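PDB 4MLO: TCP pilus virulence regulatory protein from Vibrio cholerae, which probably activates transcription of virulence genes, including those of the toxin-coregulated pilus, as an AraC-family DNA-binding regulator that holds a palmitoleic acid molecule. Local coordinates for residues A[34-40]-A[52-56]; A[59-63]-A[162-166]; A[64-68]-A[208-212]; A[105-110]-A[156-162]; A[173-178]-A[190-195]. One frame throughout, in Å; residues are numbered along the deposited sequence. Where two conformers were deposited one is given.

The five contacts run from the cupin-like β part of the chain to its helical part. Contact 1, where strands 31-35 and 49-53 run out into loops, closes before the others open; its centre is about 39 Å from that of contact 5, between helices 170-180 and 188-195. Contacts 2 and 3 alternate their segments along the chain, contact 4 falls between the segments of contact 2, and contact 5 between those of contact 3. Contacts 2 and 4, centres about 10 Å apart, share Ile162; contact 3 touches contacts 2 and 5. Contacts 2 and 3 join the cupin-like part to the following loop and to the helical part; the ligand pocket draws residues from both.

Contact 1 (A[34-40]-A[52-56]); sequences WIDSGIA and EINSS
Ala40 and Ile53 form an antiparallel hydrogen-bonded pair: Ala40 N donates to Ile53 O at 3.1 Å and Ile53 N to Ala40 O at 2.9 Å. Their side chains lie on the same face of the sheet. The first torsion of Ile53 (58°) sets CG1 between the backbone N and the carbonyl carbon, where it comes 3.9 Å from Ala40 CB. In Ile39, CG1 instead lies opposite the carbonyl carbon, beside the backbone N (chi1 -59°), and the bent branch brings CD1 within 3.7 Å of Asn54 CB, the two side chains lying alongside and pointing the same way. Ile35 reaches over the backbone of 53-54, with CD1 3.7 Å from Ile53 O. Beyond the paired residues the segments are joined differently. One water links Ile35 N to Asn54 O and a second links Gly38 O to Ser55 N, while Ser55 CA lies 3.1 Å from Ile35 O in a CA-H...O contact, the carbonyl having no conventional partner. Asn54 OD1 accepts from Ser56 N at 3.0 Å, which makes residues 54-56 an Asx turn. Trp34 packs on helix 121-131 and strand 79-86, whereas Ala40 and Ile53 both rest on Leu71 of strand 66-73.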
# COMPACT_ATOMS: atom_id res chain seq x y z
N TRP A 34 -8.91 -7.37 -1.58
CA TRP A 34 -9.96 -8.27 -1.11
C TRP A 34 -9.83 -9.60 -1.83
O TRP A 34 -9.26 -9.68 -2.92
CB TRP A 34 -11.36 -7.68 -1.32
CG TRP A 34 -11.72 -7.53 -2.76
CD1 TRP A 34 -12.43 -8.41 -3.51
CD2 TRP A 34 -11.37 -6.44 -3.62
NE1 TRP A 34 -12.54 -7.93 -4.80
CE2 TRP A 34 -11.91 -6.73 -4.89
CE3 TRP A 34 -10.65 -5.25 -3.46
CZ2 TRP A 34 -11.76 -5.87 -5.98
CZ3 TRP A 34 -10.50 -4.40 -4.54
CH2 TRP A 34 -11.05 -4.73 -5.79
N ILE A 35 -10.39 -10.63 -1.22
CA ILE A 35 -10.39 -11.98 -1.78
C ILE A 35 -11.68 -12.19 -2.57
O ILE A 35 -12.70 -11.53 -2.32
CB ILE A 35 -10.22 -13.03 -0.65
CG1 ILE A 35 -11.44 -13.04 0.28
CG2 ILE A 35 -8.92 -12.76 0.13
CD1 ILE A 35 -11.37 -14.09 1.39
N ASP A 36 -11.64 -13.09 -3.56
CA ASP A 36 -12.78 -13.25 -4.47
C ASP A 36 -13.74 -14.34 -4.03
O ASP A 36 -14.81 -14.48 -4.64
CB ASP A 36 -12.29 -13.54 -5.89
CG ASP A 36 -11.72 -14.94 -6.03
OD1 ASP A 36 -11.35 -15.56 -5.01
OD2 ASP A 36 -11.62 -15.40 -7.18
N SER A 37 -13.39 -15.11 -3.01
CA SER A 37 -14.17 -16.28 -2.62
C SER A 37 -13.59 -16.82 -1.33
O SER A 37 -12.44 -16.52 -0.97
CB SER A 37 -14.16 -17.35 -3.71
OG SER A 37 -12.84 -17.81 -3.95
N GLY A 38 -14.39 -17.61 -0.66
CA GLY A 38 -13.94 -18.26 0.53
C GLY A 38 -13.71 -17.29 1.67
O GLY A 38 -14.26 -16.18 1.72
N ILE A 39 -12.87 -17.73 2.60
CA ILE A 39 -12.57 -17.00 3.82
C ILE A 39 -11.06 -16.96 3.98
O ILE A 39 -10.35 -17.86 3.55
CB ILE A 39 -13.23 -17.66 5.06
CG1 ILE A 39 -14.75 -17.72 4.89
CG2 ILE A 39 -12.87 -16.92 6.34
CD1 ILE A 39 -15.43 -16.36 4.88
N ALA A 40 -10.57 -15.88 4.59
CA ALA A 40 -9.18 -15.76 4.95
C ALA A 40 -9.11 -15.10 6.32
O ALA A 40 -10.06 -14.47 6.77
CB ALA A 40 -8.38 -14.96 3.91
N GLU A 52 -11.41 -12.23 10.36
CA GLU A 52 -11.84 -13.14 9.31
C GLU A 52 -12.52 -12.30 8.24
O GLU A 52 -13.42 -11.52 8.54
CB GLU A 52 -12.78 -14.21 9.85
CG GLU A 52 -12.08 -15.25 10.70
CD GLU A 52 -12.84 -16.57 10.74
OE1 GLU A 52 -12.28 -17.55 11.29
OE2 GLU A 52 -13.98 -16.63 10.22
N ILE A 53 -12.06 -12.45 7.00
CA ILE A 53 -12.60 -11.67 5.90
C ILE A 53 -13.20 -12.62 4.87
O ILE A 53 -12.82 -13.78 4.76
CB ILE A 53 -11.51 -10.79 5.25
CG1 ILE A 53 -10.32 -11.63 4.76
CG2 ILE A 53 -11.01 -9.77 6.26
CD1 ILE A 53 -9.35 -10.83 3.87
N ASN A 54 -14.17 -12.09 4.14
CA ASN A 54 -14.80 -12.79 3.03
C ASN A 54 -14.71 -11.94 1.78
O ASN A 54 -14.04 -10.90 1.78
CB ASN A 54 -16.26 -13.13 3.38
CG ASN A 54 -17.04 -11.92 3.87
OD1 ASN A 54 -17.00 -10.85 3.25
ND2 ASN A 54 -17.73 -12.08 4.99
N SER A 55 -15.41 -12.36 0.72
CA SER A 55 -15.27 -11.72 -0.58
C SER A 55 -15.88 -10.32 -0.64
O SER A 55 -15.70 -9.65 -1.66
CB SER A 55 -15.90 -12.60 -1.66
OG SER A 55 -17.30 -12.68 -1.48
N SER A 56 -16.54 -9.85 0.41
CA SER A 56 -17.00 -8.46 0.48
C SER A 56 -16.19 -7.61 1.45
O SER A 56 -16.50 -6.42 1.62
CB SER A 56 -18.48 -8.42 0.87
OG SER A 56 -19.28 -8.81 -0.23
O HOH W 1 -11.65 -9.81 1.38
O HOH W 2 -16.48 -15.16 0.78

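Contact 2 (A[59-63]-A[162-166]); sequences ILLKK and IFITD
Leu60 lies over one face of the Phe163 ring, its CD2 4.2 Å from the centroid and 22° off the normal, the geometry of a CH-pi contact. Leu60 CB adds a second touch, 3.8 Å from Phe163 CE2. The ring is delivered by a first torsion of -176°, which sets CG opposite the backbone N and sends the ring's far edge to the strand, where CE2 stands 3.7 Å from Leu61 C. The rings of Phe152 and Tyr30 also meet it. The other half is looser and wet. Lys62 runs across Thr165 at about a right angle, its CD 3.5 Å from Thr165 OG1, then bends at chi3 (-59°) to aim its ammonium at Ile162 O. That direct bond is weak, NZ to Ile162 O being 3.3 Å, but a water bridges the same two atoms, accepting from Lys62 NZ and donating to Ile162 O at 2.7 Å. A second water joins Lys63 O to Thr165 OG1. Leu61 turns from this interface to touch palmitoleic acid. The chemistry thus divides: apolar contact fixes the loop on strand 57-61, while the Lys62 charge is met by a carbonyl, water and a long, weak ion pair with Asp113.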
# COMPACT_ATOMS: atom_id res chain seq x y z
N ILE A 59 -9.92 -4.35 2.44
CA ILE A 59 -8.85 -3.86 3.29
C ILE A 59 -8.21 -2.68 2.59
O ILE A 59 -7.84 -2.77 1.41
CB ILE A 59 -7.79 -4.94 3.58
CG1 ILE A 59 -8.48 -6.23 4.11
CG2 ILE A 59 -6.77 -4.42 4.57
CD1 ILE A 59 -9.17 -6.05 5.43
N LEU A 60 -8.09 -1.57 3.30
CA LEU A 60 -7.48 -0.37 2.77
C LEU A 60 -6.16 -0.15 3.48
O LEU A 60 -6.11 -0.13 4.71
CB LEU A 60 -8.39 0.84 2.98
CG LEU A 60 -9.74 0.80 2.26
CD1 LEU A 60 -10.80 0.06 3.10
CD2 LEU A 60 -10.20 2.19 1.91
N LEU A 61 -5.11 0.14 2.71
CA LEU A 61 -3.78 0.39 3.27
C LEU A 61 -3.38 1.82 2.95
O LEU A 61 -3.41 2.25 1.78
CB LEU A 61 -2.73 -0.59 2.73
CG LEU A 61 -3.03 -2.09 2.92
CD1 LEU A 61 -1.91 -2.91 2.33
CD2 LEU A 61 -3.20 -2.42 4.39
N LYS A 62 -2.98 2.57 3.98
CA LYS A 62 -2.69 3.99 3.82
C LYS A 62 -1.31 4.20 3.20
O LYS A 62 -0.33 3.54 3.55
CB LYS A 62 -2.76 4.70 5.17
CG LYS A 62 -2.71 6.18 5.04
CD LYS A 62 -2.50 6.85 6.38
CE LYS A 62 -3.57 6.50 7.33
NZ LYS A 62 -3.40 7.33 8.57
N LYS A 63 -1.24 5.17 2.29
CA LYS A 63 0.03 5.54 1.69
C LYS A 63 1.00 5.99 2.77
O LYS A 63 0.61 6.66 3.73
CB LYS A 63 -0.18 6.67 0.68
CG LYS A 63 1.06 7.00 -0.11
CD LYS A 63 0.86 8.22 -1.02
CE LYS A 63 2.14 8.49 -1.78
NZ LYS A 63 2.12 9.76 -2.55
N ILE A 162 -8.34 9.55 9.62
CA ILE A 162 -7.94 10.02 8.30
C ILE A 162 -7.39 8.84 7.51
O ILE A 162 -6.54 8.09 7.99
CB ILE A 162 -6.88 11.13 8.42
CG1 ILE A 162 -7.47 12.39 9.06
CG2 ILE A 162 -6.27 11.46 7.05
CD1 ILE A 162 -8.55 13.07 8.24
N PHE A 163 -7.89 8.67 6.28
CA PHE A 163 -7.29 7.77 5.31
C PHE A 163 -6.48 8.56 4.29
O PHE A 163 -5.28 8.32 4.13
CB PHE A 163 -8.35 6.91 4.62
CG PHE A 163 -7.77 5.88 3.68
CD1 PHE A 163 -8.06 5.92 2.32
CD2 PHE A 163 -6.90 4.90 4.15
CE1 PHE A 163 -7.53 5.01 1.45
CE2 PHE A 163 -6.34 3.97 3.26
CZ PHE A 163 -6.68 4.02 1.92
N ILE A 164 -7.09 9.55 3.64
CA ILE A 164 -6.36 10.38 2.67
C ILE A 164 -5.62 11.46 3.46
O ILE A 164 -6.18 12.48 3.88
CB ILE A 164 -7.28 10.99 1.61
CG1 ILE A 164 -8.09 9.89 0.90
CG2 ILE A 164 -6.45 11.81 0.60
CD1 ILE A 164 -7.23 8.79 0.26
N THR A 165 -4.32 11.25 3.61
CA THR A 165 -3.47 12.12 4.42
C THR A 165 -3.27 13.45 3.74
O THR A 165 -3.32 13.57 2.52
CB THR A 165 -2.12 11.45 4.65
OG1 THR A 165 -2.33 10.19 5.31
CG2 THR A 165 -1.23 12.30 5.53
N ASP A 166 -3.02 14.47 4.56
CA ASP A 166 -2.79 15.81 4.06
C ASP A 166 -1.47 15.93 3.30
O ASP A 166 -0.45 15.33 3.67
CB ASP A 166 -2.80 16.80 5.22
CG ASP A 166 -2.75 18.21 4.74
OD1 ASP A 166 -3.83 18.81 4.56
OD2 ASP A 166 -1.63 18.71 4.50
O HOH W 3 -5.83 7.06 10.41
O HOH W 4 -0.59 9.00 3.61

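Contact 3 (A[64-68]-A[208-212]); sequences NSIQR and SRGVK
Arg68 reaches from strand 66-73 to the carbonyl of Arg209, which lies in the Schellman motif that closes helix 199-207, with Gly210 at positive phi (73°). Arg68 NH2 donates to Arg209 O at 2.9 Å and 165°; the oxygen is met on a lone pair, in the carbonyl plane, and lies in the guanidinium plane too. A second bond to the same oxygen, from NH1, is weak at 3.4 Å. Arg209 O also accepts a hydrogen bond from a water at 3.1 Å, which donates to Ile66 O at 2.7 Å; Asn46 ND2 donates to Ile66 O as well. Arg68 has further partners: NH1 donates to Asn46 OD1, and NH2 has a weak bond to Asn24. On the other flank the extended chain of Arg209 brings NE 3.2 Å from Asn64 O, a weak and bent bond, whereas its NH2 is held by a salt bridge to Glu205. The Asn64 amide is occupied by Tyr26 and Glu172. Within the strand segment Gln67 NE2 donates to Ser65 OG at 2.9 Å, and that hydroxyl also bonds Lys62 O. Between the two arginines the apolar link is Ile66, whose CG2 sits 4.1 Å from Val211 CG1.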
# COMPACT_ATOMS: atom_id res chain seq x y z
N ASN A 64 2.26 5.58 2.60
CA ASN A 64 3.41 5.89 3.46
C ASN A 64 3.37 5.13 4.76
O ASN A 64 4.19 5.37 5.64
CB ASN A 64 3.56 7.39 3.74
CG ASN A 64 3.89 8.17 2.50
OD1 ASN A 64 4.64 7.72 1.64
ND2 ASN A 64 3.28 9.34 2.36
N SER A 65 2.47 4.17 4.91
CA SER A 65 2.50 3.36 6.10
C SER A 65 3.55 2.26 5.93
O SER A 65 3.98 1.94 4.83
CB SER A 65 1.12 2.75 6.39
OG SER A 65 0.69 1.89 5.33
N ILE A 66 3.94 1.67 7.05
CA ILE A 66 4.87 0.54 7.09
C ILE A 66 4.11 -0.61 7.71
O ILE A 66 3.84 -0.61 8.92
CB ILE A 66 6.14 0.86 7.90
CG1 ILE A 66 6.90 2.02 7.27
CG2 ILE A 66 7.03 -0.39 8.02
CD1 ILE A 66 7.36 1.80 5.87
N GLN A 67 3.77 -1.60 6.89
CA GLN A 67 2.85 -2.66 7.28
C GLN A 67 3.57 -3.91 7.80
O GLN A 67 4.65 -4.28 7.31
CB GLN A 67 1.98 -3.04 6.09
CG GLN A 67 1.08 -1.90 5.59
CD GLN A 67 -0.07 -1.61 6.52
OE1 GLN A 67 -0.46 -2.45 7.33
NE2 GLN A 67 -0.67 -0.42 6.39
N ARG A 68 2.96 -4.54 8.80
CA ARG A 68 3.36 -5.85 9.31
C ARG A 68 2.11 -6.68 9.51
O ARG A 68 1.41 -6.51 10.51
CB ARG A 68 4.12 -5.72 10.64
CG ARG A 68 5.37 -4.90 10.54
CD ARG A 68 5.98 -4.60 11.91
NE ARG A 68 7.02 -3.61 11.76
CZ ARG A 68 6.86 -2.29 11.89
NH1 ARG A 68 5.70 -1.76 12.24
NH2 ARG A 68 7.90 -1.52 11.70
N SER A 208 7.22 6.25 15.15
CA SER A 208 5.82 5.86 15.24
C SER A 208 5.50 4.72 14.28
O SER A 208 4.51 4.01 14.48
CB SER A 208 4.92 7.06 14.93
OG SER A 208 4.98 7.41 13.54
N ARG A 209 6.34 4.51 13.29
CA ARG A 209 6.20 3.42 12.32
C ARG A 209 7.12 2.24 12.64
O ARG A 209 7.14 1.26 11.88
CB ARG A 209 6.45 3.96 10.92
CG ARG A 209 5.35 4.90 10.44
CD ARG A 209 5.62 5.54 9.10
NE ARG A 209 4.48 6.34 8.63
CZ ARG A 209 4.23 7.58 9.02
NH1 ARG A 209 3.18 8.25 8.55
NH2 ARG A 209 5.05 8.18 9.88
N GLY A 210 7.86 2.31 13.74
CA GLY A 210 8.63 1.16 14.20
C GLY A 210 9.85 0.82 13.38
O GLY A 210 10.26 -0.35 13.36
N VAL A 211 10.48 1.80 12.69
CA VAL A 211 11.63 1.52 11.85
C VAL A 211 12.75 2.48 12.18
O VAL A 211 12.51 3.64 12.53
CB VAL A 211 11.36 1.63 10.33
CG1 VAL A 211 10.58 0.43 9.85
CG2 VAL A 211 10.66 2.95 9.99
N LYS A 212 13.97 2.00 12.04
CA LYS A 212 15.14 2.86 12.02
C LYS A 212 15.43 3.26 10.57
O LYS A 212 14.83 2.74 9.62
CB LYS A 212 16.32 2.15 12.66
CG LYS A 212 16.18 1.97 14.18
CD LYS A 212 17.29 1.09 14.72
O HOH W 5 4.19 0.99 11.10

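Contact 4 (A[105-110]-A[156-162]); sequences RNLYSE and EKKYNSI
A bend at chi3 (73°) turns the Arg105 guanidinium side-on to Glu156, whose chain is extended beyond CG, and leaves the two planar groups only 12° apart. The result is a two-pronged salt bridge: Arg105 NE to Glu156 OE1 and Arg105 NH2 to Glu156 OE2, each 2.9 Å and nearly straight, with both oxygens using their syn lone pairs. Ile162 CD1 lies over one guanidinium face, 3.8 Å from Arg105 NH2. Glu156 O sits over the centre of one face of the Tyr108 ring, Asn160 ND2 stands at the ring's edge 3.3 Å from Tyr108 CD1, and Tyr108 OH reaches Lys157 CA at 3.5 Å. Asn160 has positive phi and ends helix 141-159 in a Schellman motif; there the backbones of Ser109 and Ser161 are bridged, Ser109 N to Asn160 O at 2.8 Å and Ile162 N to Ser109 O at 2.7 Å. The ion pair has second partners: Arg105 NH2 donates to Ile164 O, and Glu156 OE2 accepts from Phe163 N and Ile164 N. A buried carboxylate met by four N-H groups is probably stabilised in its charged form, and the pair ties helices 102-106 and 141-159 to the loop that follows.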
# COMPACT_ATOMS: atom_id res chain seq x y z
N ARG A 105 -13.20 16.48 8.90
CA ARG A 105 -12.03 15.61 8.89
C ARG A 105 -10.97 16.06 9.89
O ARG A 105 -10.22 15.23 10.41
CB ARG A 105 -11.48 15.54 7.46
CG ARG A 105 -12.49 14.92 6.52
CD ARG A 105 -12.01 14.81 5.10
NE ARG A 105 -11.01 13.75 4.93
CZ ARG A 105 -9.73 13.94 4.62
NH1 ARG A 105 -9.25 15.17 4.41
NH2 ARG A 105 -8.93 12.88 4.48
N ASN A 106 -10.90 17.36 10.19
CA ASN A 106 -9.96 17.82 11.21
C ASN A 106 -10.26 17.25 12.58
O ASN A 106 -9.39 17.26 13.45
CB ASN A 106 -9.96 19.35 11.28
CG ASN A 106 -9.15 19.97 10.16
OD1 ASN A 106 -8.28 19.32 9.57
ND2 ASN A 106 -9.43 21.24 9.86
N LEU A 107 -11.47 16.74 12.80
CA LEU A 107 -11.79 16.08 14.06
C LEU A 107 -11.29 14.63 14.12
O LEU A 107 -11.21 14.06 15.21
CB LEU A 107 -13.30 16.12 14.29
CG LEU A 107 -13.87 17.52 14.56
CD1 LEU A 107 -15.39 17.55 14.58
CD2 LEU A 107 -13.33 18.05 15.87
N TYR A 108 -10.96 14.03 12.99
CA TYR A 108 -10.55 12.63 12.93
C TYR A 108 -9.10 12.44 13.38
O TYR A 108 -8.24 13.31 13.19
CB TYR A 108 -10.71 12.11 11.51
CG TYR A 108 -12.13 12.02 10.96
CD1 TYR A 108 -13.24 11.99 11.81
CD2 TYR A 108 -12.35 11.95 9.58
CE1 TYR A 108 -14.53 11.88 11.31
CE2 TYR A 108 -13.65 11.83 9.08
CZ TYR A 108 -14.73 11.80 9.95
OH TYR A 108 -16.02 11.69 9.46
N SER A 109 -8.81 11.26 13.94
CA SER A 109 -7.45 10.88 14.31
C SER A 109 -6.67 10.39 13.08
O SER A 109 -7.23 10.17 12.00
CB SER A 109 -7.48 9.82 15.40
OG SER A 109 -7.76 8.54 14.87
N GLU A 110 -5.36 10.20 13.24
CA GLU A 110 -4.49 9.90 12.10
C GLU A 110 -3.61 8.68 12.34
O GLU A 110 -2.53 8.57 11.76
CB GLU A 110 -3.61 11.10 11.77
CG GLU A 110 -4.36 12.39 11.53
CD GLU A 110 -3.47 13.46 10.93
OE1 GLU A 110 -3.18 14.46 11.62
OE2 GLU A 110 -3.07 13.29 9.75
N GLU A 156 -13.55 6.61 6.63
CA GLU A 156 -12.99 7.53 7.62
C GLU A 156 -13.97 7.76 8.76
O GLU A 156 -13.57 7.82 9.93
CB GLU A 156 -12.60 8.85 6.96
CG GLU A 156 -11.40 8.73 5.99
CD GLU A 156 -10.93 10.07 5.47
OE1 GLU A 156 -11.74 11.03 5.50
OE2 GLU A 156 -9.74 10.17 5.05
N LYS A 157 -15.26 7.91 8.45
CA LYS A 157 -16.25 8.15 9.50
C LYS A 157 -16.38 6.94 10.41
O LYS A 157 -16.48 7.10 11.63
CB LYS A 157 -17.60 8.51 8.88
CG LYS A 157 -18.74 8.79 9.89
CD LYS A 157 -20.00 9.17 9.14
CE LYS A 157 -21.25 9.17 10.04
NZ LYS A 157 -21.09 10.05 11.21
N LYS A 158 -16.36 5.73 9.84
CA LYS A 158 -16.46 4.53 10.67
C LYS A 158 -15.36 4.48 11.73
O LYS A 158 -15.62 4.12 12.88
CB LYS A 158 -16.41 3.27 9.79
CG LYS A 158 -16.14 1.97 10.54
CD LYS A 158 -15.95 0.81 9.58
CE LYS A 158 -15.64 -0.47 10.33
NZ LYS A 158 -15.49 -1.60 9.40
N TYR A 159 -14.14 4.85 11.35
CA TYR A 159 -12.99 4.80 12.25
C TYR A 159 -12.68 6.15 12.89
O TYR A 159 -11.74 6.22 13.69
CB TYR A 159 -11.75 4.29 11.50
CG TYR A 159 -11.82 2.82 11.16
CD1 TYR A 159 -11.37 1.85 12.05
CD2 TYR A 159 -12.34 2.40 9.95
CE1 TYR A 159 -11.42 0.52 11.73
CE2 TYR A 159 -12.41 1.06 9.62
CZ TYR A 159 -11.95 0.13 10.50
OH TYR A 159 -12.02 -1.19 10.16
N ASN A 160 -13.43 7.20 12.56
CA ASN A 160 -13.08 8.55 13.00
C ASN A 160 -11.60 8.82 12.75
O ASN A 160 -10.89 9.35 13.61
CB ASN A 160 -13.44 8.74 14.48
CG ASN A 160 -13.62 10.19 14.85
OD1 ASN A 160 -12.76 10.79 15.51
ND2 ASN A 160 -14.75 10.76 14.45
N SER A 161 -11.12 8.40 11.57
CA SER A 161 -9.69 8.38 11.24
C SER A 161 -9.45 8.85 9.81
O SER A 161 -10.21 8.51 8.90
CB SER A 161 -9.10 6.96 11.36
OG SER A 161 -9.09 6.54 12.71
N ILE A 162 -8.34 9.55 9.62
CA ILE A 162 -7.94 10.02 8.30
C ILE A 162 -7.39 8.84 7.51
O ILE A 162 -6.54 8.09 7.99
CB ILE A 162 -6.88 11.13 8.42
CG1 ILE A 162 -7.47 12.39 9.06
CG2 ILE A 162 -6.27 11.46 7.05
CD1 ILE A 162 -8.55 13.07 8.24

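Contact 5 (A[173-178]-A[190-195]); sequences KISCLV and DICGEL
Leu177 carries this helix-to-helix contact with Ile191, Glu194 and Leu195. CG leaves CB opposite the backbone N (chi1 173°), which points the branch at segment 190-195; CB and CG meet nothing closely there, and the two methyls do the touching. CD1 lies against the aliphatic part of Glu194, 3.9 Å from its CG. CD2 has more partners: 3.6 Å from Glu194 CB, 3.6 Å from Ile191 CD1 and 4.3 Å from Leu195 CD2. One turn earlier Ile174 CG1 touches both Ile191 CG2 at 4.0 Å and Leu195 CD1 at 3.8 Å, the side chains crossing at about right angles. At the edge Lys173 offers its CB to Leu195 CD2, while its chain leads away. The axes of the two short segments approach to 10.7 Å at an angle of 103°, a nearly perpendicular crossing with a short patch of contact. Ile174 and Val178 also touch helix 213-230, while Ile191 and Leu195 touch Leu202 of helix 199-207, which makes the patch part of a helical core, consistent with the AraC-family DNA-binding domain. No hydrogen bond spans the segments: their hold is van der Waals contact, and the carboxylate of Glu194 turns to Arg184 in a salt bridge.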
# COMPACT_ATOMS: atom_id res chain seq x y z
N LYS A 173 6.80 14.06 2.98
CA LYS A 173 7.97 14.82 2.57
C LYS A 173 9.22 13.94 2.55
O LYS A 173 10.02 14.01 1.61
CB LYS A 173 8.19 16.02 3.49
CG LYS A 173 7.19 17.14 3.30
CD LYS A 173 7.56 18.31 4.22
CE LYS A 173 6.46 19.35 4.27
NZ LYS A 173 6.13 19.86 2.92
N ILE A 174 9.42 13.13 3.59
CA ILE A 174 10.58 12.24 3.64
C ILE A 174 10.53 11.23 2.51
O ILE A 174 11.50 11.05 1.77
CB ILE A 174 10.63 11.53 5.00
CG1 ILE A 174 10.85 12.53 6.17
CG2 ILE A 174 11.66 10.40 4.98
CD1 ILE A 174 10.63 11.88 7.51
N SER A 175 9.40 10.53 2.38
CA SER A 175 9.26 9.50 1.36
C SER A 175 9.42 10.05 -0.04
O SER A 175 10.06 9.44 -0.90
CB SER A 175 7.90 8.81 1.51
OG SER A 175 7.74 8.34 2.84
N CYS A 176 8.81 11.22 -0.31
CA CYS A 176 8.90 11.83 -1.63
C CYS A 176 10.34 12.17 -1.98
O CYS A 176 10.79 12.00 -3.12
CB CYS A 176 8.04 13.09 -1.65
SG CYS A 176 7.86 13.84 -3.23
N LEU A 177 11.06 12.70 -1.01
CA LEU A 177 12.46 13.01 -1.21
C LEU A 177 13.26 11.76 -1.56
O LEU A 177 14.01 11.75 -2.54
CB LEU A 177 12.99 13.69 0.05
CG LEU A 177 14.48 13.94 0.11
CD1 LEU A 177 14.86 15.03 -0.93
CD2 LEU A 177 14.91 14.38 1.51
N VAL A 178 13.08 10.68 -0.79
CA VAL A 178 13.85 9.47 -1.07
C VAL A 178 13.52 8.93 -2.45
O VAL A 178 14.40 8.48 -3.21
CB VAL A 178 13.56 8.43 0.03
CG1 VAL A 178 14.18 7.07 -0.31
CG2 VAL A 178 14.10 8.90 1.37
N ASP A 190 21.07 14.22 5.37
CA ASP A 190 20.53 14.65 4.08
C ASP A 190 19.05 14.97 4.18
O ASP A 190 18.57 15.91 3.54
CB ASP A 190 20.74 13.57 3.03
CG ASP A 190 22.15 13.20 2.84
OD1 ASP A 190 22.46 11.99 2.94
OD2 ASP A 190 22.97 14.08 2.55
N ILE A 191 18.30 14.17 4.94
CA ILE A 191 16.88 14.42 5.09
C ILE A 191 16.65 15.72 5.83
O ILE A 191 15.77 16.52 5.46
CB ILE A 191 16.21 13.23 5.80
CG1 ILE A 191 16.55 11.90 5.11
CG2 ILE A 191 14.72 13.42 5.96
CD1 ILE A 191 16.03 11.74 3.71
N CYS A 192 17.41 15.95 6.92
CA CYS A 192 17.21 17.16 7.69
C CYS A 192 17.60 18.37 6.86
O CYS A 192 16.91 19.41 6.90
CB CYS A 192 18.04 17.15 8.97
SG CYS A 192 17.51 15.86 10.12
N GLY A 193 18.69 18.23 6.11
CA GLY A 193 19.17 19.32 5.26
C GLY A 193 18.21 19.64 4.14
O GLY A 193 17.91 20.82 3.88
N GLU A 194 17.69 18.61 3.46
CA GLU A 194 16.80 18.85 2.33
C GLU A 194 15.46 19.41 2.77
O GLU A 194 14.90 20.29 2.11
CB GLU A 194 16.56 17.56 1.53
CG GLU A 194 17.78 17.01 0.80
CD GLU A 194 18.09 17.70 -0.51
OE1 GLU A 194 18.96 17.17 -1.22
OE2 GLU A 194 17.48 18.76 -0.83
N LEU A 195 14.91 18.93 3.90
CA LEU A 195 13.62 19.38 4.38
C LEU A 195 13.74 20.62 5.27
O LEU A 195 12.71 21.18 5.67
CB LEU A 195 12.94 18.25 5.15
CG LEU A 195 12.66 16.99 4.34
CD1 LEU A 195 11.79 16.10 5.24
CD2 LEU A 195 11.96 17.17 3.01